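Local structure of probable peptidyl-prolyl cis-trans isomerase (Mimivirus, 2OSE) at residues 8-13 with 35-40; 73-78 with 201-206; 83-88 with 157-162. The protein belongs to the cyclophilins, a family generally credited with peptidyl-prolyl cis-trans isomerase activity and cyclosporin A binding, and forms a homotrimer. All coordinates share one frame; numbering follows the deposited sequence.

How the contacts relate
From the N terminus, the chain first runs through 8-13, a loop ahead of strand 16-23, and contact 1 closes once the antiparallel pair 16-23 and 26-35 has been made, where 35-40 leads into helix 41-52. Contact 2 opens next, at 73-78, and closes only at 201-206 on strand 198-205, the last strand in chain order. Contact 3 is nested inside that long loop: the turn after strand 83-85 meets the loop 157-162, which precedes strand 168-175. Contacts 1 and 2 therefore follow in series, their centres about 18 Å apart, whereas contact 3 lies on the opposite side of the chain's centre from both. Around the cyclophilin barrel, contacts 1 and 3 join loops, contact 2 loop to strand.

Contact 1 (8-13 with 35-40); sequences LPNSGK and LFRDAF
R37 reaches across to the N-terminal loop 8-13 from the short 3-10 turn that links strand 26-35 to helix 41-52 of the cyclophilin barrel. With CG anti to the backbone N (chi1 -166°) and the chain extended as far as NE, its guanidinium arrives beside P9 and N10. NH2 donates to P9 O at 2.7 Å, although the N-H...O angle of 140° makes this a bent bond. NE is taken by E45 of helix 41-52 in a salt bridge, and the other oxygen of that carboxylate is hydrogen-bonded to S11 OG. The amide of N10 lies flat over one guanidinium face, the two planes 10° apart and ND2 3.5 Å from R37 CZ. That amide is itself fixed by an Asx turn: OD1 accepts from G12 N at 3.1 Å, in the carbonyl plane. Further back along the arginine chain, G12 O lies 3.3 Å from R37 CD. The backbone supplies the second direct link, R37 N to K13 O at 3.2 Å. K13 O is also gripped by a water that donates to it at 2.6 Å and accepts from D38 N at 2.9 Å.

Contact 2 (73-78 with 201-206); sequences NRTYEG and GKCGAY
C203 SG approaches the 73-78 loop where T75, Y76 and E77 come together, and its packing is mainly a matter of van der Waals contact. The sulfur lies 3.8 Å from T75 OG1 and 4.1 Å from Y76 CB. Its first torsion (chi1 57°) sets SG between the backbone N and the carbonyl carbon, and the CB of C203 points toward the loop. The ring of Y76 leads away into the interior, where its OH bonds to the carbonyl of S145 and its edge-to-face partner is F147.

Contacts to the backbone form a second group. E77 lies against G201: its CG is 3.4 Å from G201 O, and its CA makes a CH...O contact with the same oxygen at 3.6 Å. The extended E77 side chain then runs on past K202.

The hydrogen bonding includes an ST turn on the loop side, in which E77 N donates to T75 OG1 at 2.9 Å and 164°, nearly straight. The turn keeps E77 N and T75 OG1 together, both beside the sulfur. The partner segment belongs to strand 198-205, whose chain turns a corner at K202 and which pairs antiparallel with strand 16-23 in the cyclophilin barrel. The contact thus joins this strand of the barrel to the loop that leads from helix 41-52 toward strand 83-85.

Water completes the link. One molecule accepts from C203 N at 3.0 Å and lies 2.7 Å from E77 OE1, to which it probably donates; it would then bridge the carboxylate to the strand backbone. Charge plays a looser part: E77 OE2 and K202 NZ are of opposite sign but 5.4 Å apart, so any attraction acts at a distance on this surface.

Contact 3 (83-88 with 157-162); sequences NVLHNN and SNVLDE
N88 sends its side chain from the turn after strand 83-85 against the backbone of 157-162, and each of its atoms has a neighbour there. CB rests against a methyl of L160, CD2, at 3.8 Å. The torsion about CA-CB (chi1 -70°) sets CG beside the backbone N and anti to the carbonyl carbon, which brings the amide up to the CB of N158. From CG the group divides. On one branch, OD1 accepts from V159 N at 2.9 Å with an N-H...O angle of 153°; the donor lies in the carbonyl plane, on a lone pair. The same oxygen is also close to V159 CG2, at 3.3 Å. On the other branch, ND2 turns back into its own segment and donates to H86 O at 2.8 Å, with that acceptor near the amide plane. Both ends of the amide are thereby engaged, which fixes its rotation and satisfies a buried polar group.

In the cyclophilin fold these segments are the type II beta turn 85-88 joining the antiparallel strands 83-85 and 89-92, and the loop between strands 147-150 and 168-175. A side-chain amide bonded to a main-chain N-H therefore fastens one connection of the barrel to another.

Around this bond the packing is close. N158 points its CB toward the turn and meets N87 O at 3.4 Å, while its amide, 68° from that of N88, is committed to its own loop: ND2 bonds to D153 O and OD1 accepts from R155 N. L160 CD2 also reaches N88 O. At the margin, L85 and V159 cross at about a right angle, with L85 CD2 and V159 CG2 4.0 Å apart.

Contact 1 (8-13 with 35-40)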
loop_
_atom_site.group_PDB
_atom_site.type_symbol
_atom_site.label_atom_id
_atom_site.label_comp_id
_atom_site.label_asym_id
_atom_site.label_seq_id
_atom_site.Cartn_x
_atom_site.Cartn_y
_atom_site.Cartn_z
ATOM N N LEU A 8 14.604 -31.119 16.449
ATOM C CA LEU A 8 14.881 -29.687 16.613
ATOM C C LEU A 8 16.238 -29.407 17.240
ATOM O O LEU A 8 16.621 -30.088 18.205
ATOM C CB LEU A 8 13.823 -29.056 17.516
ATOM C CG LEU A 8 12.416 -28.776 17.008
ATOM C CD1 LEU A 8 11.675 -28.081 18.127
ATOM C CD2 LEU A 8 12.472 -27.915 15.753
ATOM N N PRO A 9 16.943 -28.360 16.751
ATOM C CA PRO A 9 18.178 -28.002 17.459
ATOM C C PRO A 9 17.793 -27.491 18.836
ATOM O O PRO A 9 16.604 -27.283 19.120
ATOM C CB PRO A 9 18.794 -26.893 16.592
ATOM C CG PRO A 9 17.631 -26.308 15.848
ATOM C CD PRO A 9 16.665 -27.451 15.622
ATOM N N ASN A 10 18.763 -27.357 19.725
ATOM C CA ASN A 10 18.430 -26.779 21.018
ATOM C C ASN A 10 19.402 -25.675 21.342
ATOM O O ASN A 10 20.599 -25.922 21.516
ATOM C CB ASN A 10 18.357 -27.840 22.116
ATOM C CG ASN A 10 17.635 -27.344 23.341
ATOM O OD1 ASN A 10 17.886 -26.234 23.817
ATOM N ND2 ASN A 10 16.729 -28.164 23.871
ATOM N N SER A 11 18.882 -24.448 21.382
ATOM C CA SER A 11 19.730 -23.267 21.453
ATOM C C SER A 11 19.852 -22.753 22.883
ATOM O O SER A 11 20.537 -21.752 23.138
ATOM C CB SER A 11 19.217 -22.177 20.500
ATOM O OG SER A 11 19.554 -22.479 19.150
ATOM N N GLY A 12 19.185 -23.462 23.791
ATOM C CA GLY A 12 19.123 -23.146 25.195
ATOM C C GLY A 12 17.677 -22.919 25.585
ATOM O O GLY A 12 16.825 -22.752 24.724
ATOM N N LYS A 13 17.426 -22.889 26.888
ATOM C CA LYS A 13 16.129 -22.603 27.455
ATOM C C LYS A 13 15.673 -21.157 27.187
ATOM O O LYS A 13 14.499 -20.909 26.910
ATOM C CB LYS A 13 16.174 -22.872 28.964
ATOM C CG LYS A 13 14.890 -22.526 29.728
ATOM C CD LYS A 13 15.067 -22.641 31.259
ATOM C CE LYS A 13 13.734 -22.989 31.942
ATOM N NZ LYS A 13 13.584 -22.364 33.310
ATOM N N LEU A 35 14.466 -15.044 24.530
ATOM C CA LEU A 35 13.401 -15.897 24.029
ATOM C C LEU A 35 12.999 -16.947 25.062
ATOM O O LEU A 35 13.774 -17.280 25.982
ATOM C CB LEU A 35 13.806 -16.560 22.702
ATOM C CG LEU A 35 13.938 -15.450 21.640
ATOM C CD1 LEU A 35 15.415 -15.283 21.273
ATOM C CD2 LEU A 35 13.147 -15.736 20.445
ATOM N N PHE A 36 11.776 -17.445 24.918
ATOM C CA PHE A 36 11.215 -18.405 25.872
ATOM C C PHE A 36 10.989 -19.670 25.054
ATOM O O PHE A 36 9.940 -19.831 24.458
ATOM C CB PHE A 36 9.892 -17.925 26.487
ATOM C CG PHE A 36 9.857 -16.447 26.909
ATOM C CD1 PHE A 36 10.878 -15.875 27.680
ATOM C CD2 PHE A 36 8.777 -15.654 26.563
ATOM C CE1 PHE A 36 10.814 -14.541 28.065
ATOM C CE2 PHE A 36 8.693 -14.336 26.947
ATOM C CZ PHE A 36 9.718 -13.765 27.691
ATOM N N ARG A 37 11.996 -20.532 24.970
ATOM C CA ARG A 37 11.909 -21.701 24.101
ATOM C C ARG A 37 10.717 -22.563 24.512
ATOM O O ARG A 37 10.104 -23.158 23.631
ATOM C CB ARG A 37 13.203 -22.516 24.115
ATOM C CG ARG A 37 13.307 -23.555 22.994
ATOM C CD ARG A 37 14.458 -24.535 23.266
ATOM N NE ARG A 37 14.724 -25.383 22.104
ATOM C CZ ARG A 37 14.260 -26.627 21.953
ATOM N NH1 ARG A 37 13.500 -27.158 22.888
ATOM N NH2 ARG A 37 14.539 -27.328 20.854
ATOM N N ASP A 38 10.372 -22.579 25.818
ATOM C CA ASP A 38 9.180 -23.319 26.346
ATOM C C ASP A 38 7.808 -22.773 25.915
ATOM O O ASP A 38 6.768 -23.355 26.224
ATOM C CB ASP A 38 9.199 -23.527 27.887
ATOM C CG ASP A 38 9.134 -22.222 28.713
ATOM O OD1 ASP A 38 8.464 -21.219 28.361
ATOM O OD2 ASP A 38 9.747 -22.223 29.808
ATOM N N ALA A 39 7.806 -21.653 25.214
ATOM C CA ALA A 39 6.575 -21.104 24.687
ATOM C C ALA A 39 6.190 -21.845 23.405
ATOM O O ALA A 39 5.004 -22.050 23.138
ATOM C CB ALA A 39 6.744 -19.592 24.415
ATOM N N PHE A 40 7.190 -22.230 22.617
ATOM C CA PHE A 40 7.001 -22.625 21.225
ATOM C C PHE A 40 8.334 -23.062 20.676
ATOM O O PHE A 40 8.983 -22.291 19.942
ATOM C CB PHE A 40 6.512 -21.399 20.408
ATOM C CG PHE A 40 6.033 -21.701 19.015
ATOM C CD1 PHE A 40 6.143 -22.979 18.452
ATOM C CD2 PHE A 40 5.470 -20.654 18.237
ATOM C CE1 PHE A 40 5.707 -23.229 17.149
ATOM C CE2 PHE A 40 5.024 -20.890 16.937
ATOM C CZ PHE A 40 5.130 -22.179 16.385
HETATM O O HOH W 1 12.322 -21.896 27.909
#

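Contact 2 (73-78 with 201-206)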
loop_
_atom_site.group_PDB
_atom_site.type_symbol
_atom_site.label_atom_id
_atom_site.label_comp_id
_atom_site.label_asym_id
_atom_site.label_seq_id
_atom_site.Cartn_x
_atom_site.Cartn_y
_atom_site.Cartn_z
ATOM N N ASN A 73 21.828 -17.759 1.714
ATOM C CA ASN A 73 21.868 -17.719 3.189
ATOM C C ASN A 73 20.624 -17.062 3.827
ATOM O O ASN A 73 20.170 -15.999 3.405
ATOM C CB ASN A 73 23.179 -17.063 3.686
ATOM C CG ASN A 73 24.420 -18.005 3.564
ATOM O OD1 ASN A 73 25.399 -17.859 4.304
ATOM N ND2 ASN A 73 24.366 -18.966 2.629
ATOM N N ARG A 74 20.050 -17.732 4.817
ATOM C CA ARG A 74 18.812 -17.279 5.461
ATOM C C ARG A 74 19.145 -16.443 6.712
ATOM O O ARG A 74 19.605 -16.997 7.710
ATOM C CB ARG A 74 17.962 -18.476 5.891
ATOM C CG ARG A 74 17.389 -19.367 4.784
ATOM C CD ARG A 74 16.327 -20.294 5.374
ATOM N NE ARG A 74 15.873 -21.340 4.447
ATOM C CZ ARG A 74 16.332 -22.594 4.429
ATOM N NH1 ARG A 74 17.273 -22.979 5.289
ATOM N NH2 ARG A 74 15.861 -23.474 3.536
ATOM N N THR A 75 18.938 -15.123 6.630
ATOM C CA THR A 75 19.163 -14.206 7.759
ATOM C C THR A 75 18.073 -13.131 7.870
ATOM O O THR A 75 17.400 -12.806 6.893
ATOM C CB THR A 75 20.576 -13.555 7.703
ATOM O OG1 THR A 75 20.733 -12.649 8.791
ATOM C CG2 THR A 75 20.789 -12.787 6.407
ATOM N N TYR A 76 17.896 -12.594 9.077
ATOM C CA TYR A 76 17.022 -11.462 9.289
ATOM C C TYR A 76 17.735 -10.188 8.864
ATOM O O TYR A 76 17.103 -9.187 8.665
ATOM C CB TYR A 76 16.628 -11.369 10.775
ATOM C CG TYR A 76 15.463 -12.229 11.175
ATOM C CD1 TYR A 76 14.262 -12.201 10.437
ATOM C CD2 TYR A 76 15.528 -13.049 12.302
ATOM C CE1 TYR A 76 13.174 -12.977 10.816
ATOM C CE2 TYR A 76 14.455 -13.832 12.683
ATOM C CZ TYR A 76 13.265 -13.786 11.933
ATOM O OH TYR A 76 12.163 -14.534 12.309
ATOM N N GLU A 77 19.063 -10.235 8.733
ATOM C CA GLU A 77 19.871 -9.081 8.361
ATOM C C GLU A 77 19.403 -8.568 6.997
ATOM O O GLU A 77 19.356 -9.317 6.031
ATOM C CB GLU A 77 21.371 -9.395 8.372
ATOM C CG GLU A 77 22.229 -8.175 7.896
ATOM C CD GLU A 77 23.742 -8.327 8.076
ATOM O OE1 GLU A 77 24.241 -9.413 8.433
ATOM O OE2 GLU A 77 24.442 -7.309 7.880
ATOM N N GLY A 78 18.977 -7.305 6.963
ATOM C CA GLY A 78 18.521 -6.676 5.734
ATOM C C GLY A 78 17.017 -6.617 5.602
ATOM O O GLY A 78 16.496 -5.832 4.811
ATOM N N GLY A 201 19.774 -4.545 10.808
ATOM C CA GLY A 201 21.193 -4.598 10.461
ATOM C C GLY A 201 21.826 -5.865 10.972
ATOM O O GLY A 201 21.210 -6.928 10.914
ATOM N N LYS A 202 23.066 -5.784 11.461
ATOM C CA LYS A 202 23.705 -6.971 12.011
ATOM C C LYS A 202 22.820 -7.621 13.082
ATOM O O LYS A 202 22.139 -6.933 13.834
ATOM C CB LYS A 202 25.084 -6.642 12.625
ATOM C CG LYS A 202 26.237 -6.461 11.635
ATOM C CD LYS A 202 27.606 -6.692 12.361
ATOM C CE LYS A 202 28.772 -6.695 11.381
ATOM N NZ LYS A 202 28.946 -8.039 10.690
ATOM N N CYS A 203 22.838 -8.949 13.134
ATOM C CA CYS A 203 22.078 -9.680 14.123
ATOM C C CYS A 203 22.857 -10.949 14.450
ATOM O O CYS A 203 23.790 -11.340 13.721
ATOM C CB CYS A 203 20.638 -9.953 13.647
ATOM S SG CYS A 203 20.500 -10.846 12.097
ATOM N N GLY A 204 22.470 -11.598 15.524
ATOM C CA GLY A 204 23.225 -12.726 16.030
ATOM C C GLY A 204 22.662 -13.183 17.342
ATOM O O GLY A 204 21.761 -12.559 17.891
ATOM N N ALA A 205 23.186 -14.306 17.819
ATOM C CA ALA A 205 22.857 -14.828 19.132
ATOM C C ALA A 205 24.089 -14.655 19.981
ATOM O O ALA A 205 25.220 -14.823 19.486
ATOM C CB ALA A 205 22.486 -16.301 19.042
ATOM N N TYR A 206 23.882 -14.266 21.235
ATOM C CA TYR A 206 24.921 -14.350 22.249
ATOM C C TYR A 206 25.174 -15.821 22.578
ATOM O O TYR A 206 24.256 -16.643 22.481
ATOM C CB TYR A 206 24.490 -13.633 23.530
ATOM C CG TYR A 206 24.235 -12.179 23.356
ATOM C CD1 TYR A 206 25.285 -11.265 23.289
ATOM C CD2 TYR A 206 22.930 -11.698 23.238
ATOM C CE1 TYR A 206 25.032 -9.899 23.124
ATOM C CE2 TYR A 206 22.685 -10.352 23.075
ATOM C CZ TYR A 206 23.728 -9.466 23.009
ATOM O OH TYR A 206 23.456 -8.132 22.865
HETATM O O HOH W 2 24.319 -10.395 10.915
#

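Contact 3 (83-88 with 157-162)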
loop_
_atom_site.group_PDB
_atom_site.type_symbol
_atom_site.label_atom_id
_atom_site.label_comp_id
_atom_site.label_asym_id
_atom_site.label_seq_id
_atom_site.Cartn_x
_atom_site.Cartn_y
_atom_site.Cartn_z
ATOM N N ASN A 83 5.258 -3.749 8.289
ATOM C CA ASN A 83 3.981 -3.321 8.821
ATOM C C ASN A 83 4.365 -2.675 10.132
ATOM O O ASN A 83 5.074 -3.316 10.957
ATOM C CB ASN A 83 3.045 -4.517 9.120
ATOM C CG ASN A 83 2.258 -5.007 7.903
ATOM O OD1 ASN A 83 1.038 -4.860 7.858
ATOM N ND2 ASN A 83 2.943 -5.603 6.927
ATOM N N VAL A 84 3.957 -1.416 10.307
ATOM C CA VAL A 84 4.307 -0.616 11.480
ATOM C C VAL A 84 3.081 0.174 11.863
ATOM O O VAL A 84 2.333 0.662 10.979
ATOM C CB VAL A 84 5.546 0.305 11.284
ATOM C CG1 VAL A 84 6.797 -0.508 10.896
ATOM C CG2 VAL A 84 5.273 1.450 10.264
ATOM N N LEU A 85 2.830 0.257 13.168
ATOM C CA LEU A 85 1.633 0.908 13.665
ATOM C C LEU A 85 1.960 1.646 14.952
ATOM O O LEU A 85 2.246 1.006 15.983
ATOM C CB LEU A 85 0.495 -0.116 13.870
ATOM C CG LEU A 85 -0.847 0.491 14.299
ATOM C CD1 LEU A 85 -1.353 1.466 13.216
ATOM C CD2 LEU A 85 -1.916 -0.570 14.690
ATOM N N HIS A 86 1.930 2.984 14.874
ATOM C CA HIS A 86 2.187 3.890 16.019
ATOM C C HIS A 86 1.445 3.437 17.262
ATOM O O HIS A 86 0.242 3.095 17.207
ATOM C CB HIS A 86 1.850 5.358 15.633
ATOM C CG HIS A 86 2.061 6.362 16.731
ATOM N ND1 HIS A 86 3.310 6.830 17.094
ATOM C CD2 HIS A 86 1.173 7.052 17.486
ATOM C CE1 HIS A 86 3.184 7.712 18.075
ATOM N NE2 HIS A 86 1.897 7.873 18.322
ATOM N N ASN A 87 2.158 3.424 18.395
ATOM C CA ASN A 87 1.598 3.045 19.716
ATOM C C ASN A 87 1.147 1.590 19.788
ATOM O O ASN A 87 0.450 1.204 20.732
ATOM C CB ASN A 87 0.417 3.939 20.148
ATOM C CG ASN A 87 0.835 5.306 20.609
ATOM O OD1 ASN A 87 -0.006 6.209 20.737
ATOM N ND2 ASN A 87 2.111 5.485 20.870
ATOM N N ASN A 88 1.544 0.792 18.798
ATOM C CA ASN A 88 1.134 -0.606 18.754
ATOM C C ASN A 88 2.278 -1.569 18.534
ATOM O O ASN A 88 2.724 -2.212 19.496
ATOM C CB ASN A 88 -0.002 -0.858 17.744
ATOM C CG ASN A 88 -1.291 -0.275 18.196
ATOM O OD1 ASN A 88 -2.157 -0.972 18.777
ATOM N ND2 ASN A 88 -1.444 1.034 17.976
ATOM N N SER A 157 -6.339 3.474 24.415
ATOM C CA SER A 157 -5.983 4.241 23.214
ATOM C C SER A 157 -5.317 3.448 22.070
ATOM O O SER A 157 -5.093 3.999 20.972
ATOM C CB SER A 157 -5.096 5.427 23.588
ATOM O OG SER A 157 -4.085 5.018 24.501
ATOM N N ASN A 158 -4.987 2.178 22.296
ATOM C CA ASN A 158 -4.401 1.382 21.204
ATOM C C ASN A 158 -5.225 0.133 20.917
ATOM O O ASN A 158 -6.258 -0.084 21.554
ATOM C CB ASN A 158 -2.899 1.075 21.447
ATOM C CG ASN A 158 -2.652 0.219 22.684
ATOM O OD1 ASN A 158 -3.393 -0.724 22.962
ATOM N ND2 ASN A 158 -1.597 0.551 23.434
ATOM N N VAL A 159 -4.768 -0.692 19.985
ATOM C CA VAL A 159 -5.499 -1.894 19.597
ATOM C C VAL A 159 -4.759 -3.205 19.845
ATOM O O VAL A 159 -5.028 -4.219 19.202
ATOM C CB VAL A 159 -6.020 -1.821 18.135
ATOM C CG1 VAL A 159 -7.176 -0.798 18.036
ATOM C CG2 VAL A 159 -4.911 -1.514 17.119
ATOM N N LEU A 160 -3.834 -3.198 20.792
ATOM C CA LEU A 160 -3.114 -4.411 21.136
ATOM C C LEU A 160 -4.041 -5.459 21.764
ATOM O O LEU A 160 -3.825 -6.657 21.573
ATOM C CB LEU A 160 -1.899 -4.109 22.034
ATOM C CG LEU A 160 -0.779 -3.270 21.416
ATOM C CD1 LEU A 160 0.345 -3.072 22.424
ATOM C CD2 LEU A 160 -0.253 -3.881 20.103
ATOM N N ASP A 161 -5.078 -5.024 22.488
ATOM C CA ASP A 161 -6.050 -5.996 23.002
ATOM C C ASP A 161 -6.817 -6.750 21.911
ATOM O O ASP A 161 -7.459 -7.764 22.190
ATOM C CB ASP A 161 -6.990 -5.409 24.059
ATOM C CG ASP A 161 -7.830 -4.266 23.542
ATOM O OD1 ASP A 161 -7.994 -4.096 22.307
ATOM O OD2 ASP A 161 -8.322 -3.514 24.411
ATOM N N GLU A 162 -6.719 -6.271 20.671
ATOM C CA GLU A 162 -7.470 -6.881 19.562
ATOM C C GLU A 162 -6.677 -7.968 18.860
ATOM O O GLU A 162 -7.214 -8.653 17.977
ATOM C CB GLU A 162 -7.917 -5.822 18.545
ATOM C CG GLU A 162 -9.056 -4.915 19.047
ATOM C CD GLU A 162 -9.355 -3.737 18.108
ATOM O OE1 GLU A 162 -9.013 -3.807 16.895
ATOM O OE2 GLU A 162 -9.906 -2.720 18.604
#